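VompD (Bartonella quintana, PDB 4LGO) is a trimeric autotransporter adhesin of the outer membrane that probably mediates cell adhesion, represented here by its N-terminal domain 1. Local coordinates at residues V38-V43 against N63-D68; E47-S52 against I72-R77. All coordinates share one frame; numbering follows the deposited sequence.

Overall arrangement
Along this elongated trimeric domain, the two contacts lie with their centres about 17 Å apart. Their segments alternate along the chain, and strand 64-69 of contact 1 is followed by strand 72-74 of contact 2. Contact 1 belongs to the core: F40, V65 and F67 are all buried and meet through carbon alone. Contact 2 is only partly buried, and in it a strand-borne arginine, R74, lies against the turn of a loop, with a water molecule between them. Neither contact has a direct hydrogen bond between its segments. In both, the strands gain backbone partners from other subunits, while the side chains join parts of one chain and also pack on neighbouring subunits.

Contact 1 (V38-V43 against N63-D68); sequences VKFVGV and NEVKFD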
loop_
_atom_site.group_PDB
_atom_site.type_symbol
_atom_site.label_atom_id
_atom_site.label_comp_id
_atom_site.label_asym_id
_atom_site.label_seq_id
_atom_site.Cartn_x
_atom_site.Cartn_y
_atom_site.Cartn_z
ATOM N N VAL A 38 28.266 8.020 14.572
ATOM C CA VAL A 38 26.840 7.690 14.664
ATOM C C VAL A 38 26.442 7.068 13.336
ATOM O O VAL A 38 26.767 7.634 12.292
ATOM C CB VAL A 38 25.992 8.951 14.927
ATOM C CG1 VAL A 38 24.491 8.651 14.960
ATOM C CG2 VAL A 38 26.433 9.605 16.238
ATOM N N LYS A 39 25.817 5.885 13.372
ATOM C CA LYS A 39 25.330 5.236 12.152
ATOM C C LYS A 39 23.827 5.260 12.066
ATOM O O LYS A 39 23.147 4.931 13.039
ATOM C CB LYS A 39 25.781 3.775 12.073
ATOM N N PHE A 40 23.309 5.618 10.896
ATOM C CA PHE A 40 21.909 5.426 10.562
ATOM C C PHE A 40 21.843 4.336 9.505
ATOM O O PHE A 40 22.597 4.361 8.510
ATOM C CB PHE A 40 21.244 6.649 9.931
ATOM C CG PHE A 40 21.081 7.861 10.810
ATOM C CD1 PHE A 40 21.397 7.885 12.161
ATOM C CD2 PHE A 40 20.605 9.030 10.226
ATOM C CE1 PHE A 40 21.238 9.055 12.905
ATOM C CE2 PHE A 40 20.430 10.189 10.956
ATOM C CZ PHE A 40 20.747 10.211 12.299
ATOM N N VAL A 41 20.912 3.404 9.680
ATOM C CA VAL A 41 20.778 2.327 8.735
ATOM C C VAL A 41 19.315 2.041 8.406
ATOM O O VAL A 41 18.433 2.099 9.279
ATOM C CB VAL A 41 21.477 1.042 9.202
ATOM C CG1 VAL A 41 22.984 1.248 9.418
ATOM C CG2 VAL A 41 20.800 0.453 10.413
ATOM N N GLY A 42 19.048 1.766 7.145
ATOM C CA GLY A 42 17.741 1.250 6.746
ATOM C C GLY A 42 17.772 -0.253 6.894
ATOM O O GLY A 42 18.673 -0.900 6.374
ATOM N N VAL A 43 16.779 -0.805 7.568
ATOM C CA VAL A 43 16.678 -2.229 7.810
ATOM C C VAL A 43 16.167 -2.949 6.567
ATOM O O VAL A 43 15.230 -2.501 5.925
ATOM C CB VAL A 43 15.712 -2.494 8.989
ATOM C CG1 VAL A 43 15.499 -3.997 9.230
ATOM C CG2 VAL A 43 16.227 -1.809 10.243
ATOM N N ASN A 63 25.672 18.386 3.551
ATOM C CA ASN A 63 25.330 17.603 4.726
ATOM C C ASN A 63 23.829 17.277 4.828
ATOM O O ASN A 63 23.287 17.188 5.925
ATOM C CB ASN A 63 25.799 18.290 6.027
ATOM C CG ASN A 63 27.310 18.392 6.129
ATOM O OD1 ASN A 63 28.044 17.737 5.387
ATOM N ND2 ASN A 63 27.783 19.229 7.041
ATOM N N GLU A 64 23.163 17.120 3.684
ATOM C CA GLU A 64 21.759 16.719 3.685
ATOM C C GLU A 64 21.630 15.194 3.842
ATOM O O GLU A 64 22.194 14.426 3.060
ATOM C CB GLU A 64 21.052 17.172 2.401
ATOM C CG GLU A 64 20.973 18.673 2.263
ATOM C CD GLU A 64 20.267 19.112 0.997
ATOM O OE1 GLU A 64 19.817 18.232 0.240
ATOM O OE2 GLU A 64 20.136 20.322 0.802
ATOM N N VAL A 65 20.892 14.773 4.863
ATOM C CA VAL A 65 20.519 13.379 5.029
ATOM C C VAL A 65 19.081 13.284 4.534
ATOM O O VAL A 65 18.180 13.921 5.105
ATOM C CB VAL A 65 20.618 12.929 6.503
ATOM C CG1 VAL A 65 20.365 11.436 6.627
ATOM C CG2 VAL A 65 21.978 13.276 7.086
ATOM N N LYS A 66 18.892 12.531 3.449
ATOM C CA LYS A 66 17.611 12.454 2.739
ATOM C C LYS A 66 16.881 11.161 3.078
ATOM O O LYS A 66 17.473 10.095 3.030
ATOM C CB LYS A 66 17.849 12.497 1.231
ATOM C CG LYS A 66 18.606 13.739 0.773
ATOM C CD LYS A 66 19.154 13.607 -0.643
ATOM C CE LYS A 66 18.079 13.306 -1.649
ATOM N NZ LYS A 66 18.605 13.191 -3.045
ATOM N N PHE A 67 15.596 11.291 3.409
ATOM C CA PHE A 67 14.723 10.173 3.806
ATOM C C PHE A 67 13.593 10.032 2.805
ATOM O O PHE A 67 12.916 11.012 2.498
ATOM C CB PHE A 67 14.083 10.422 5.180
ATOM C CG PHE A 67 15.051 10.396 6.340
ATOM C CD1 PHE A 67 15.849 11.504 6.619
ATOM C CD2 PHE A 67 15.205 9.260 7.112
ATOM C CE1 PHE A 67 16.747 11.478 7.665
ATOM C CE2 PHE A 67 16.090 9.236 8.180
ATOM C CZ PHE A 67 16.858 10.349 8.460
ATOM N N ASP A 68 13.375 8.809 2.330
ATOM C CA ASP A 68 12.302 8.508 1.387
ATOM C C ASP A 68 11.871 7.083 1.614
ATOM O O ASP A 68 12.454 6.363 2.434
ATOM C CB ASP A 68 12.783 8.705 -0.064
ATOM C CG ASP A 68 11.628 8.909 -1.075
ATOM O OD1 ASP A 68 10.435 8.874 -0.714
ATOM O OD2 ASP A 68 11.929 9.208 -2.243
#
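F40 reaches across the interior of an interleaved trimeric beta assembly to meet V65 and F67 of its own chain. Strands 37-42 and 64-69 run in broadly the same direction, but they are not ladder partners: no hydrogen bond joins them, and even the nearest CA atoms, those of F40 and V65, are 9.8 Å apart. Each strand instead forms parallel ladders with other subunits, and strand 64-69 also pairs antiparallel with strand 55-59. The gap between the two is bridged by side chains alone. V65 and F40 point at each other, and CG1 of V65, placed anti to the backbone N (chi1 -174°), comes to the edge of the F40 ring, near its plane. F67 leaves its backbone at a slant, yet the far end of its ring still arrives beside F40. The F67 ring also meets F67 of both other subunits, which places this contact beside an aromatic cluster built by all three chains. The alternation of the strands turns K39, V41, E64 and K66 the other way. The close side is thus a buried carbon trio in a light contact of 80 Å², whereas the outer side is partly exposed and packs on neighbouring subunits, K39 on E64 and V41 on K66 of the third, K66 on V41 of the second. Both closest approaches are made by one ring atom: CD2 of F40 is 4.3 Å from CG1 of V65 and likewise 4.3 Å from CZ of F67.

Contact 2 (E47-S52 against I72-R77); sequences EGNEDS and IIRVKR
A type I beta turn from N49 to S52 brings its residues up to R74 on strand 72-74, the CA atoms of S52 and I73 being 7.5 Å apart. The strand forms a parallel ladder with the second subunit, whereas the turn has bonds of its own. Its N49 carbonyl O accepts both the backbone N of S52 and, at 2.7 Å, the S52 OG, while N49 OD1 takes the D51 N from above its carbonyl plane in an Asx turn. Further bonds to E46 and N70 tie the turn to its surroundings. R74, extended from CG to NE, turns one guanidinium face toward it. S52 CB, 3.7 Å from R74 NH1, and N49 ND2, 3.7 Å from R74 NH2, lie over that face, with the amide turned 72° from the guanidinium. I72 CG2 sits 3.5 Å above the opposite face, offset toward its periphery, so the flat group is sandwiched. E46 OE1 accepts from N49 ND2 and makes a long, weak ion pair with R74 NE, an acidic group that would probably offset the closeness of N49 ND2 to R74 NH2. At the guanidinium edge, in its plane, one water accepts from R74 NH1 at 3.0 Å and donates to D51 O at 2.9 Å.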
loop_
_atom_site.group_PDB
_atom_site.type_symbol
_atom_site.label_atom_id
_atom_site.label_comp_id
_atom_site.label_asym_id
_atom_site.label_seq_id
_atom_site.Cartn_x
_atom_site.Cartn_y
_atom_site.Cartn_z
ATOM N N GLU A 47 15.742 -10.596 4.439
ATOM C CA GLU A 47 17.085 -10.972 4.963
ATOM C C GLU A 47 18.303 -10.751 4.068
ATOM O O GLU A 47 19.270 -10.084 4.471
ATOM C CB GLU A 47 17.083 -12.455 5.364
ATOM N N GLY A 48 18.275 -11.345 2.876
ATOM C CA GLY A 48 19.445 -11.352 1.989
ATOM C C GLY A 48 19.400 -10.369 0.829
ATOM O O GLY A 48 20.326 -10.331 0.020
ATOM N N ASN A 49 18.332 -9.569 0.765
ATOM C CA ASN A 49 18.066 -8.680 -0.357
ATOM C C ASN A 49 18.437 -7.258 0.035
ATOM O O ASN A 49 17.695 -6.561 0.765
ATOM C CB ASN A 49 16.577 -8.754 -0.746
ATOM C CG ASN A 49 16.231 -7.903 -1.957
ATOM O OD1 ASN A 49 17.064 -7.168 -2.471
ATOM N ND2 ASN A 49 14.987 -8.018 -2.428
ATOM N N GLU A 50 19.591 -6.834 -0.461
ATOM C CA GLU A 50 20.109 -5.490 -0.227
ATOM C C GLU A 50 19.181 -4.392 -0.733
ATOM O O GLU A 50 19.189 -3.270 -0.201
ATOM C CB GLU A 50 21.493 -5.343 -0.892
ATOM C CG GLU A 50 22.363 -4.279 -0.247
ATOM C CD GLU A 50 22.691 -4.580 1.204
ATOM O OE1 GLU A 50 22.694 -5.780 1.597
ATOM O OE2 GLU A 50 22.944 -3.610 1.949
ATOM N N ASP A 51 18.366 -4.709 -1.738
ATOM C CA ASP A 51 17.451 -3.739 -2.318
ATOM C C ASP A 51 16.084 -3.683 -1.596
ATOM O O ASP A 51 15.156 -3.076 -2.106
ATOM C CB ASP A 51 17.222 -4.052 -3.795
ATOM C CG ASP A 51 18.507 -3.999 -4.616
ATOM O OD1 ASP A 51 19.527 -3.453 -4.123
ATOM O OD2 ASP A 51 18.488 -4.515 -5.750
ATOM N N SER A 52 15.970 -4.305 -0.425
ATOM C CA SER A 52 14.693 -4.369 0.277
ATOM C C SER A 52 14.581 -3.467 1.529
ATOM O O SER A 52 13.765 -3.744 2.401
ATOM C CB SER A 52 14.402 -5.813 0.674
ATOM O OG SER A 52 15.244 -6.214 1.747
ATOM N N ILE A 72 9.809 0.130 -3.906
ATOM C CA ILE A 72 9.066 -1.085 -3.538
ATOM C C ILE A 72 9.086 -1.178 -2.023
ATOM O O ILE A 72 10.142 -1.274 -1.418
ATOM C CB ILE A 72 9.704 -2.362 -4.176
ATOM C CG1 ILE A 72 9.772 -2.216 -5.697
ATOM C CG2 ILE A 72 8.964 -3.638 -3.788
ATOM C CD1 ILE A 72 10.553 -3.322 -6.379
ATOM N N ILE A 73 7.907 -1.112 -1.398
ATOM C CA ILE A 73 7.809 -1.331 0.035
ATOM C C ILE A 73 7.153 -2.675 0.332
ATOM O O ILE A 73 6.266 -3.123 -0.402
ATOM C CB ILE A 73 7.094 -0.178 0.791
ATOM C CG1 ILE A 73 5.644 0.060 0.298
ATOM C CG2 ILE A 73 7.934 1.098 0.707
ATOM C CD1 ILE A 73 4.844 0.989 1.196
ATOM N N ARG A 74 7.642 -3.305 1.394
ATOM C CA ARG A 74 7.238 -4.639 1.820
ATOM C C ARG A 74 6.677 -4.530 3.237
ATOM O O ARG A 74 7.393 -4.177 4.201
ATOM C CB ARG A 74 8.448 -5.618 1.721
ATOM C CG ARG A 74 8.832 -5.996 0.300
ATOM C CD ARG A 74 10.214 -6.657 0.257
ATOM N NE ARG A 74 10.592 -7.079 -1.100
ATOM C CZ ARG A 74 11.229 -6.326 -2.001
ATOM N NH1 ARG A 74 11.620 -5.101 -1.721
ATOM N NH2 ARG A 74 11.523 -6.846 -3.204
ATOM N N VAL A 75 5.388 -4.824 3.362
ATOM C CA VAL A 75 4.681 -4.709 4.633
ATOM C C VAL A 75 3.780 -5.931 4.794
ATOM O O VAL A 75 3.702 -6.790 3.909
ATOM C CB VAL A 75 3.829 -3.393 4.701
ATOM C CG1 VAL A 75 4.730 -2.154 4.547
ATOM C CG2 VAL A 75 2.719 -3.395 3.664
ATOM N N LYS A 76 3.079 -6.029 5.933
ATOM C CA LYS A 76 2.077 -7.079 6.042
ATOM C C LYS A 76 0.676 -6.529 5.858
ATOM O O LYS A 76 -0.197 -7.260 5.400
ATOM C CB LYS A 76 2.204 -7.763 7.383
ATOM C CG LYS A 76 3.618 -8.350 7.565
ATOM C CD LYS A 76 3.607 -9.783 7.813
ATOM C CE LYS A 76 5.014 -10.348 8.023
ATOM N NZ LYS A 76 4.917 -11.362 9.101
ATOM N N ARG A 77 0.468 -5.251 6.209
ATOM C CA ARG A 77 -0.874 -4.660 6.100
ATOM C C ARG A 77 -0.791 -3.183 5.747
ATOM O O ARG A 77 0.061 -2.477 6.271
ATOM C CB ARG A 77 -1.611 -4.731 7.429
ATOM C CG ARG A 77 -1.844 -6.109 8.033
ATOM C CD ARG A 77 -3.209 -6.653 7.660
ATOM N NE ARG A 77 -4.270 -5.993 8.420
ATOM C CZ ARG A 77 -5.058 -5.019 7.967
ATOM N NH1 ARG A 77 -4.969 -4.552 6.719
ATOM N NH2 ARG A 77 -5.980 -4.512 8.769
HETATM O O HOH W 1 13.096 -3.915 -4.006
#